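Local coordinates for regulatory protein SdiA (Escherichia coli, PDB 4LFU) that activates transcription of the ftsQAZ cell-division genes and, as a LuxR-type quorum-sensing receptor, binds autoinducers and activates ydiV expression in response to an autoinducer, at residues A[93-96]-A[97-101]; A[123-126]-A[127-131]; A[143-147]-A[148-152]; A[160-163]-A[164-167]. All coordinates share one frame; numbering follows the deposited sequence.

Interaction 1. Residues A[93-96]-A[97-101]; sequences LMWN and DDLFS
Leu-99 is the bump and the Leu-93/Trp-95 pair is the hollow in this compact turn, where strand 92-94, at one border of the autoinducer-binding domain's sheet within this chain, runs out into a short 3-10 segment. CD1 of Leu-99 does most of the filling. It meets CD2 of Leu-93 at 3.8 Å, two methyl tips reaching for each other, and from there lies obliquely beside the Trp-95 indole, 4.2 Å from the ring atom CD1. The turn is what brings a side chain six residues on back over Leu-93. Pro-81 also touches Leu-99, while the indole NE1 of Trp-95 bonds to Thr-120 OG1.

Asn-96 fixes the fold-back. Its CG sits between the backbone N and the carbonyl carbon (chi1 59°), a rotation that swings OD1 forward to accept Leu-99 N at 2.9 Å. The donor is tilted 23° from the carbonyl plane, and the N-H...OD1 angle is 141°, so the bond is somewhat bent. Leu-99 N also makes a weak bond to the main-chain O of Asn-96. A second bump, the Phe-100 ring, turns its edge to the strand exit: CE2 approaches Trp-95 CB, and CD2 lies 3.3 Å from Asn-96 O, near the ring plane.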
loop_
_atom_site.group_PDB
_atom_site.type_symbol
_atom_site.label_atom_id
_atom_site.label_comp_id
_atom_site.label_asym_id
_atom_site.label_seq_id
_atom_site.Cartn_x
_atom_site.Cartn_y
_atom_site.Cartn_z
ATOM N N LEU A 93 -12.466 -9.617 -6.739
ATOM C CA LEU A 93 -13.919 -9.564 -6.590
ATOM C C LEU A 93 -14.662 -10.006 -7.863
ATOM O O LEU A 93 -14.712 -9.284 -8.860
ATOM C CB LEU A 93 -14.379 -8.169 -6.152
ATOM C CG LEU A 93 -15.885 -7.889 -5.980
ATOM C CD1 LEU A 93 -16.543 -8.794 -4.914
ATOM C CD2 LEU A 93 -16.088 -6.409 -5.659
ATOM N N MET A 94 -15.212 -11.212 -7.814
ATOM C CA MET A 94 -16.088 -11.718 -8.861
ATOM C C MET A 94 -17.459 -11.118 -8.569
ATOM O O MET A 94 -17.918 -11.218 -7.438
ATOM C CB MET A 94 -16.131 -13.257 -8.806
ATOM C CG MET A 94 -16.991 -13.910 -9.901
ATOM S SD MET A 94 -16.158 -13.843 -11.483
ATOM C CE MET A 94 -17.508 -13.399 -12.556
ATOM N N TRP A 95 -18.100 -10.477 -9.549
ATOM C CA TRP A 95 -19.425 -9.842 -9.295
ATOM C C TRP A 95 -20.523 -10.878 -9.073
ATOM O O TRP A 95 -20.561 -11.914 -9.740
ATOM C CB TRP A 95 -19.870 -8.859 -10.393
ATOM C CG TRP A 95 -18.880 -7.775 -10.718
ATOM C CD1 TRP A 95 -17.704 -7.487 -10.054
ATOM C CD2 TRP A 95 -18.979 -6.819 -11.786
ATOM N NE1 TRP A 95 -17.072 -6.434 -10.665
ATOM C CE2 TRP A 95 -17.827 -6.004 -11.726
ATOM C CE3 TRP A 95 -19.919 -6.592 -12.800
ATOM C CZ2 TRP A 95 -17.597 -4.962 -12.625
ATOM C CZ3 TRP A 95 -19.681 -5.566 -13.717
ATOM C CH2 TRP A 95 -18.529 -4.758 -13.611
ATOM N N ASN A 96 -21.380 -10.596 -8.106
ATOM C CA ASN A 96 -22.560 -11.414 -7.829
ATOM C C ASN A 96 -23.707 -10.498 -7.482
ATOM O O ASN A 96 -23.485 -9.316 -7.248
ATOM C CB ASN A 96 -22.319 -12.437 -6.709
ATOM C CG ASN A 96 -21.924 -11.795 -5.386
ATOM O OD1 ASN A 96 -22.676 -11.025 -4.783
ATOM N ND2 ASN A 96 -20.732 -12.127 -4.920
ATOM N N ASP A 97 -24.924 -11.039 -7.439
ATOM C CA ASP A 97 -26.103 -10.222 -7.146
ATOM C C ASP A 97 -26.108 -9.626 -5.756
ATOM O O ASP A 97 -26.482 -8.468 -5.598
ATOM C CB ASP A 97 -27.392 -10.988 -7.421
ATOM C CG ASP A 97 -27.636 -11.181 -8.895
ATOM O OD1 ASP A 97 -27.137 -10.355 -9.678
ATOM O OD2 ASP A 97 -28.313 -12.156 -9.278
ATOM N N ASP A 98 -25.655 -10.390 -4.763
ATOM C CA ASP A 98 -25.629 -9.916 -3.354
ATOM C C ASP A 98 -24.818 -8.652 -3.173
ATOM O O ASP A 98 -25.131 -7.852 -2.311
ATOM C CB ASP A 98 -25.115 -11.003 -2.393
ATOM C CG ASP A 98 -25.807 -12.342 -2.606
ATOM O OD1 ASP A 98 -25.547 -12.984 -3.665
ATOM O OD2 ASP A 98 -26.616 -12.735 -1.731
ATOM N N LEU A 99 -23.776 -8.505 -3.997
ATOM C CA LEU A 99 -22.875 -7.341 -4.023
ATOM C C LEU A 99 -23.633 -6.021 -4.188
ATOM O O LEU A 99 -23.241 -4.983 -3.620
ATOM C CB LEU A 99 -21.886 -7.504 -5.177
ATOM C CG LEU A 99 -20.378 -7.287 -5.047
ATOM C CD1 LEU A 99 -19.741 -7.116 -6.415
ATOM C CD2 LEU A 99 -20.050 -6.111 -4.178
ATOM N N PHE A 100 -24.746 -6.079 -4.927
ATOM C CA PHE A 100 -25.479 -4.885 -5.331
ATOM C C PHE A 100 -26.772 -4.612 -4.581
ATOM O O PHE A 100 -27.545 -3.756 -4.998
ATOM C CB PHE A 100 -25.722 -4.924 -6.844
ATOM C CG PHE A 100 -24.442 -4.893 -7.657
ATOM C CD1 PHE A 100 -23.875 -3.679 -8.037
ATOM C CD2 PHE A 100 -23.799 -6.075 -8.014
ATOM C CE1 PHE A 100 -22.688 -3.648 -8.772
ATOM C CE2 PHE A 100 -22.619 -6.062 -8.739
ATOM C CZ PHE A 100 -22.055 -4.844 -9.131
ATOM N N SER A 101 -26.995 -5.288 -3.454
ATOM C CA SER A 101 -28.267 -5.163 -2.730
ATOM C C SER A 101 -28.494 -3.784 -2.121
ATOM O O SER A 101 -29.643 -3.383 -1.873
ATOM C CB SER A 101 -28.387 -6.237 -1.653
ATOM O OG SER A 101 -27.487 -5.997 -0.579
#

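Interaction 2. Residues A[123-126]-A[127-131]; sequences LMLP and NRALG
Leu-123 and Gly-131 face each other as an antiparallel hydrogen-bonded pair, tied by two main-chain bonds. Leu-123 N gives to Gly-131 O at 3.0 Å, and Gly-131 N returns the bond to Leu-123 O at 2.8 Å. Nearer the turn, Leu-125 N reaches Ala-129 O at 2.8 Å, almost straight at 173°, while Arg-128 N closes the turn on Leu-125 O.

Side-chain polar bonds stiffen the bend. A chi1 of 65° tucks the Asn-127 amide back over its own main chain, and OD1 accepts from Ala-129 N at 3.0 Å in an Asx turn; the ND2 of Asn-127 reaches Val-173 O. Arg-128, kinked at chi2, curls back so that NH1 meets Pro-126 O at 2.8 Å, the acceptor lying at the edge of the guanidinium.

Apolar contacts are few and form two separate pairs. Met-124 CB packs on Leu-130 CD2 at 3.7 Å across the non-hydrogen-bonded pair, and Met-124 and Arg-128 also meet the second subunit. Leu-125 CD1 touches Ala-129 CB at 4.0 Å.

A type I turn from Leu-125 to Arg-128 whose last residue has positive phi (76°) is the signature of the 3:5 beta hairpin with a G1-type beta bulge; here Arg-128 fills the place often held by glycine, in the hairpin that joins strands 117-124 and 130-137.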
loop_
_atom_site.group_PDB
_atom_site.type_symbol
_atom_site.label_atom_id
_atom_site.label_comp_id
_atom_site.label_asym_id
_atom_site.label_seq_id
_atom_site.Cartn_x
_atom_site.Cartn_y
_atom_site.Cartn_z
ATOM N N LEU A 123 -5.574 -2.903 -6.306
ATOM C CA LEU A 123 -4.272 -2.718 -5.700
ATOM C C LEU A 123 -4.120 -1.318 -5.109
ATOM O O LEU A 123 -4.494 -0.304 -5.742
ATOM C CB LEU A 123 -3.161 -2.901 -6.749
ATOM C CG LEU A 123 -1.739 -2.879 -6.166
ATOM C CD1 LEU A 123 -1.535 -4.078 -5.255
ATOM C CD2 LEU A 123 -0.665 -2.831 -7.240
ATOM N N MET A 124 -3.534 -1.263 -3.918
ATOM C CA MET A 124 -3.074 0.006 -3.382
ATOM C C MET A 124 -1.700 0.317 -3.926
ATOM O O MET A 124 -0.792 -0.488 -3.801
ATOM C CB MET A 124 -2.994 -0.007 -1.862
ATOM C CG MET A 124 -2.351 1.286 -1.351
ATOM S SD MET A 124 -2.663 1.542 0.383
ATOM C CE MET A 124 -1.634 0.274 1.138
ATOM N N LEU A 125 -1.549 1.506 -4.499
ATOM C CA LEU A 125 -0.262 1.941 -5.075
ATOM C C LEU A 125 0.731 2.534 -4.041
ATOM O O LEU A 125 0.326 2.888 -2.920
ATOM C CB LEU A 125 -0.519 2.902 -6.243
ATOM C CG LEU A 125 -1.440 2.294 -7.306
ATOM C CD1 LEU A 125 -2.048 3.382 -8.172
ATOM C CD2 LEU A 125 -0.711 1.248 -8.139
ATOM N N PRO A 126 2.027 2.667 -4.421
ATOM C CA PRO A 126 3.025 3.233 -3.464
ATOM C C PRO A 126 2.638 4.626 -2.951
ATOM O O PRO A 126 3.054 5.013 -1.863
ATOM C CB PRO A 126 4.331 3.294 -4.283
ATOM C CG PRO A 126 4.113 2.271 -5.433
ATOM C CD PRO A 126 2.635 2.329 -5.730
ATOM N N ASN A 127 1.823 5.353 -3.716
ATOM C CA ASN A 127 1.368 6.688 -3.322
ATOM C C ASN A 127 0.042 6.676 -2.539
ATOM O O ASN A 127 -0.504 7.739 -2.178
ATOM C CB ASN A 127 1.292 7.612 -4.543
ATOM C CG ASN A 127 0.236 7.178 -5.573
ATOM O OD1 ASN A 127 -0.466 6.180 -5.401
ATOM N ND2 ASN A 127 0.126 7.948 -6.652
ATOM N N ARG A 128 -0.441 5.454 -2.260
ATOM C CA ARG A 128 -1.678 5.194 -1.490
ATOM C C ARG A 128 -2.967 5.435 -2.299
ATOM O O ARG A 128 -4.069 5.415 -1.752
ATOM C CB ARG A 128 -1.701 5.989 -0.188
ATOM C CG ARG A 128 -0.785 5.474 0.881
ATOM C CD ARG A 128 0.665 5.834 0.617
ATOM N NE ARG A 128 1.424 5.833 1.861
ATOM C CZ ARG A 128 2.634 5.317 1.990
ATOM N NH1 ARG A 128 3.249 4.812 0.926
ATOM N NH2 ARG A 128 3.236 5.345 3.169
ATOM N N ALA A 129 -2.830 5.665 -3.599
ATOM C CA ALA A 129 -4.003 5.681 -4.468
ATOM C C ALA A 129 -4.508 4.256 -4.534
ATOM O O ALA A 129 -3.731 3.311 -4.395
ATOM C CB ALA A 129 -3.646 6.192 -5.857
ATOM N N LEU A 130 -5.808 4.089 -4.739
ATOM C CA LEU A 130 -6.360 2.747 -4.883
ATOM C C LEU A 130 -6.782 2.574 -6.322
ATOM O O LEU A 130 -7.618 3.339 -6.832
ATOM C CB LEU A 130 -7.555 2.532 -3.933
ATOM C CG LEU A 130 -7.357 2.539 -2.410
ATOM C CD1 LEU A 130 -8.709 2.344 -1.761
ATOM C CD2 LEU A 130 -6.424 1.417 -1.953
ATOM N N GLY A 131 -6.190 1.584 -6.978
ATOM C CA GLY A 131 -6.497 1.304 -8.363
ATOM C C GLY A 131 -7.398 0.100 -8.457
ATOM O O GLY A 131 -7.207 -0.903 -7.745
#

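Interaction 3. Residues A[143-147]-A[148-152]; sequences IPILS and DELQL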
loop_
_atom_site.group_PDB
_atom_site.type_symbol
_atom_site.label_atom_id
_atom_site.label_comp_id
_atom_site.label_asym_id
_atom_site.label_seq_id
_atom_site.Cartn_x
_atom_site.Cartn_y
_atom_site.Cartn_z
ATOM N N ILE A 143 -18.486 -19.128 -19.288
ATOM C CA ILE A 143 -17.187 -19.285 -19.937
ATOM C C ILE A 143 -16.300 -20.161 -19.038
ATOM O O ILE A 143 -16.261 -19.968 -17.807
ATOM C CB ILE A 143 -16.500 -17.921 -20.263
ATOM C CG1 ILE A 143 -15.972 -17.237 -18.986
ATOM C CG2 ILE A 143 -17.460 -17.010 -21.062
ATOM C CD1 ILE A 143 -14.570 -16.625 -19.121
ATOM N N PRO A 144 -15.605 -21.148 -19.637
ATOM C CA PRO A 144 -14.749 -21.960 -18.779
ATOM C C PRO A 144 -13.416 -21.239 -18.518
ATOM O O PRO A 144 -12.609 -21.065 -19.438
ATOM C CB PRO A 144 -14.555 -23.258 -19.593
ATOM C CG PRO A 144 -15.280 -23.044 -20.931
ATOM C CD PRO A 144 -15.539 -21.572 -21.047
ATOM N N ILE A 145 -13.212 -20.781 -17.285
ATOM C CA ILE A 145 -11.913 -20.217 -16.883
ATOM C C ILE A 145 -11.562 -20.548 -15.432
ATOM O O ILE A 145 -12.373 -20.365 -14.521
ATOM C CB ILE A 145 -11.772 -18.681 -17.185
ATOM C CG1 ILE A 145 -10.292 -18.274 -17.194
ATOM C CG2 ILE A 145 -12.590 -17.838 -16.201
ATOM C CD1 ILE A 145 -9.963 -17.094 -18.074
ATOM N N LEU A 146 -10.345 -21.050 -15.243
ATOM C CA LEU A 146 -9.828 -21.391 -13.928
ATOM C C LEU A 146 -9.801 -20.130 -13.049
ATOM O O LEU A 146 -9.210 -19.124 -13.431
ATOM C CB LEU A 146 -8.422 -21.973 -14.085
ATOM C CG LEU A 146 -8.000 -23.259 -13.373
ATOM C CD1 LEU A 146 -6.740 -23.798 -14.048
ATOM C CD2 LEU A 146 -7.760 -23.046 -11.893
ATOM N N SER A 147 -10.467 -20.189 -11.897
ATOM C CA SER A 147 -10.570 -19.060 -10.969
ATOM C C SER A 147 -9.188 -18.514 -10.581
ATOM O O SER A 147 -8.977 -17.298 -10.517
ATOM C CB SER A 147 -11.337 -19.494 -9.719
ATOM O OG SER A 147 -11.549 -18.406 -8.835
ATOM N N ASP A 148 -8.256 -19.439 -10.355
ATOM C CA ASP A 148 -6.876 -19.157 -9.959
ATOM C C ASP A 148 -6.127 -18.438 -11.092
ATOM O O ASP A 148 -5.393 -17.473 -10.868
ATOM C CB ASP A 148 -6.150 -20.478 -9.600
ATOM C CG ASP A 148 -7.017 -21.457 -8.768
ATOM O OD1 ASP A 148 -8.245 -21.603 -9.038
ATOM O OD2 ASP A 148 -6.451 -22.115 -7.851
ATOM N N GLU A 149 -6.322 -18.917 -12.313
ATOM C CA GLU A 149 -5.721 -18.307 -13.481
ATOM C C GLU A 149 -6.184 -16.857 -13.656
ATOM O O GLU A 149 -5.351 -15.950 -13.760
ATOM C CB GLU A 149 -6.035 -19.133 -14.725
ATOM C CG GLU A 149 -5.184 -18.782 -15.933
ATOM C CD GLU A 149 -5.730 -19.363 -17.232
ATOM O OE1 GLU A 149 -5.845 -18.602 -18.221
ATOM O OE2 GLU A 149 -6.054 -20.577 -17.272
ATOM N N LEU A 150 -7.503 -16.644 -13.685
ATOM C CA LEU A 150 -8.095 -15.295 -13.803
ATOM C C LEU A 150 -7.617 -14.333 -12.702
ATOM O O LEU A 150 -7.333 -13.177 -12.968
ATOM C CB LEU A 150 -9.639 -15.360 -13.831
ATOM C CG LEU A 150 -10.430 -14.038 -13.858
ATOM C CD1 LEU A 150 -10.214 -13.328 -15.172
ATOM C CD2 LEU A 150 -11.927 -14.249 -13.612
ATOM N N GLN A 151 -7.524 -14.830 -11.476
ATOM C CA GLN A 151 -7.060 -14.036 -10.345
ATOM C C GLN A 151 -5.622 -13.564 -10.504
ATOM O O GLN A 151 -5.336 -12.379 -10.316
ATOM C CB GLN A 151 -7.199 -14.827 -9.059
ATOM C CG GLN A 151 -8.618 -14.884 -8.583
ATOM C CD GLN A 151 -8.727 -15.427 -7.195
ATOM O OE1 GLN A 151 -9.323 -16.491 -6.986
ATOM N NE2 GLN A 151 -8.145 -14.710 -6.222
ATOM N N LEU A 152 -4.744 -14.497 -10.873
ATOM C CA LEU A 152 -3.321 -14.229 -11.003
ATOM C C LEU A 152 -3.019 -13.327 -12.204
ATOM O O LEU A 152 -2.121 -12.463 -12.132
ATOM C CB LEU A 152 -2.530 -15.541 -11.089
ATOM C CG LEU A 152 -2.296 -16.326 -9.786
ATOM C CD1 LEU A 152 -1.817 -17.733 -10.118
ATOM C CD2 LEU A 152 -1.289 -15.639 -8.891
#
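The carboxylate of Asp-148 has one face turned toward Leu-146, whose methyl CD2 stands above that plane on the OD1 side, 3.2 Å from OD1 itself. The other oxygen, OD2, forms a salt bridge with Arg-11 NH1 of the second subunit. Next along the helix, the Glu-149 carboxylate is carried out on an extended chain and has Ile-145 CD1 as a loose neighbour, 4.4 Å from OE1, the oxygen that also pairs with Lys-153 NZ one turn further on. The third flat group, the Gln-151 amide, presents its OE1 end to Ser-147 OG at 3.5 Å, a weak and unsettled bond at most. Ser-147 has OG anti to the backbone N (chi1 -176°), and this sends the hydroxyl along the helix toward that amide.

Beneath these groups the first turn of helix 147-167 is wound in the usual way. Leu-146, at the N-cap position, offers its O to Leu-150 N at 3.0 Å in a nearly linear bond (175°), and Ser-147 O receives Gln-151 N at 3.0 Å. Leu-146 CB rests on Glu-149 CB at 3.8 Å, while Phe-7 of the second subunit packs on both residues.

A leucine at the N-cap has no side-chain acceptor to offer the first-turn N-H groups. Two acidic residues follow within that turn, and their negative charge probably interacts favourably with the positive end of the helix dipole. Asp-148 would thus serve twice, easing the helix start and pairing with a cation across the dimer interface.

Interaction 4. Residues A[160-163]-A[164-167]; sequences ESLM and ALMR
Met-163, Ala-164 and Met-166 carry this helical contact, and the two methionines meet through sulphur. Their SD atoms lie 4.4 Å apart on one flank of the helix. Met-163 bends at chi2 and chi3 (-49° and -60°), which turns CE aside beyond SD; Met-166, bent at chi3, leads outward at its end and also touches Val-173.

Ala-164 is the small residue of the set. Its CB sits 3.3 Å from Glu-160 O, the same carbonyl that accepts Ala-164 N at 2.8 Å, and its buried methyl touches Val-26 of helix 23-36. Met-166 N bonds to Leu-162 O at 2.9 Å, the least straight of the four bonds at 143°, while CB and CG of Met-166 lie against that oxygen. Arg-167 N completes the run on Met-163 O, and the guanidinium of Arg-167 reaches the main-chain O of Met-20 through NH2.

Leu-165 is buried too: its CG lies 3.3 Å from Ser-161 O, and its CD1 is 4.3 Å from Leu-162 CD2, both leucines touching Leu-44 of strand 41-47. Unbroken i to i+4 bonding, with one flank on the sheet and another on helix 23-36, is what the closing helix of the autoinducer-binding domain's alpha-beta-alpha sandwich looks like.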
loop_
_atom_site.group_PDB
_atom_site.type_symbol
_atom_site.label_atom_id
_atom_site.label_comp_id
_atom_site.label_asym_id
_atom_site.label_seq_id
_atom_site.Cartn_x
_atom_site.Cartn_y
_atom_site.Cartn_z
ATOM N N GLU A 160 0.788 -3.786 -13.245
ATOM C CA GLU A 160 1.680 -3.329 -14.335
ATOM C C GLU A 160 1.128 -2.146 -15.104
ATOM O O GLU A 160 1.881 -1.225 -15.430
ATOM C CB GLU A 160 2.026 -4.468 -15.305
ATOM C CG GLU A 160 2.848 -5.580 -14.660
ATOM C CD GLU A 160 4.011 -5.043 -13.835
ATOM O OE1 GLU A 160 4.883 -4.337 -14.406
ATOM O OE2 GLU A 160 4.060 -5.333 -12.620
ATOM N N SER A 161 -0.183 -2.149 -15.371
ATOM C CA SER A 161 -0.792 -1.015 -16.072
ATOM C C SER A 161 -0.639 0.262 -15.263
ATOM O O SER A 161 -0.244 1.280 -15.787
ATOM C CB SER A 161 -2.254 -1.282 -16.462
ATOM O OG SER A 161 -3.097 -1.508 -15.339
ATOM N N LEU A 162 -0.906 0.185 -13.969
ATOM C CA LEU A 162 -0.819 1.358 -13.118
ATOM C C LEU A 162 0.622 1.725 -12.746
ATOM O O LEU A 162 0.907 2.898 -12.535
ATOM C CB LEU A 162 -1.676 1.181 -11.862
ATOM C CG LEU A 162 -3.198 1.141 -12.025
ATOM C CD1 LEU A 162 -3.870 0.608 -10.784
ATOM C CD2 LEU A 162 -3.731 2.508 -12.383
ATOM N N MET A 163 1.520 0.738 -12.661
ATOM C CA MET A 163 2.970 1.042 -12.534
ATOM C C MET A 163 3.536 1.715 -13.786
ATOM O O MET A 163 4.258 2.722 -13.676
ATOM C CB MET A 163 3.794 -0.190 -12.140
ATOM C CG MET A 163 3.526 -0.708 -10.698
ATOM S SD MET A 163 3.552 0.517 -9.351
ATOM C CE MET A 163 5.235 1.138 -9.482
ATOM N N ALA A 164 3.177 1.202 -14.974
ATOM C CA ALA A 164 3.493 1.891 -16.227
ATOM C C ALA A 164 2.963 3.317 -16.228
ATOM O O ALA A 164 3.700 4.257 -16.513
ATOM C CB ALA A 164 2.955 1.123 -17.428
ATOM N N LEU A 165 1.689 3.498 -15.906
ATOM C CA LEU A 165 1.111 4.852 -15.888
ATOM C C LEU A 165 1.741 5.786 -14.849
ATOM O O LEU A 165 1.753 6.990 -15.039
ATOM C CB LEU A 165 -0.422 4.801 -15.725
ATOM C CG LEU A 165 -1.215 4.182 -16.888
ATOM C CD1 LEU A 165 -2.555 3.640 -16.409
ATOM C CD2 LEU A 165 -1.410 5.177 -18.010
ATOM N N MET A 166 2.230 5.227 -13.742
ATOM C CA MET A 166 2.981 6.000 -12.752
ATOM C C MET A 166 4.328 6.440 -13.315
ATOM O O MET A 166 4.697 7.603 -13.172
ATOM C CB MET A 166 3.171 5.224 -11.447
ATOM C CG MET A 166 2.039 5.453 -10.437
ATOM S SD MET A 166 2.335 4.672 -8.841
ATOM C CE MET A 166 3.159 5.986 -7.944
ATOM N N ARG A 167 5.033 5.509 -13.964
ATOM C CA ARG A 167 6.290 5.791 -14.670
ATOM C C ARG A 167 6.130 6.876 -15.735
ATOM O O ARG A 167 6.995 7.722 -15.873
ATOM C CB ARG A 167 6.855 4.507 -15.303
ATOM C CG ARG A 167 7.915 4.757 -16.374
ATOM C CD ARG A 167 8.646 3.468 -16.774
ATOM N NE ARG A 167 7.779 2.502 -17.453
ATOM C CZ ARG A 167 7.341 2.630 -18.706
ATOM N NH1 ARG A 167 7.676 3.691 -19.426
ATOM N NH2 ARG A 167 6.558 1.698 -19.234
#

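How the interactions relate
Four local contacts here mark out one autoinducer-binding domain. Interactions 2 and 4 are direct neighbours, their centres about 11 Å apart: the hairpin bears on the last turns of helix 147-167, with Leu-125 CD2 3.8 Å from Leu-162 CB and Pro-126 CD 3.9 Å from Met-166 SD. Interaction 3 opens that same helix, its centre about 23 Å from that of interaction 4. Interaction 1 reaches the same sheet as interaction 2 through adjacent strands, though their centres lie about 23 Å apart. Trp-95 of interaction 1 comes within about 4 Å of a bound tetraethylene glycol, probably from crystallisation but possibly marking a pocket. Interactions 2 and 3 both touch the second subunit.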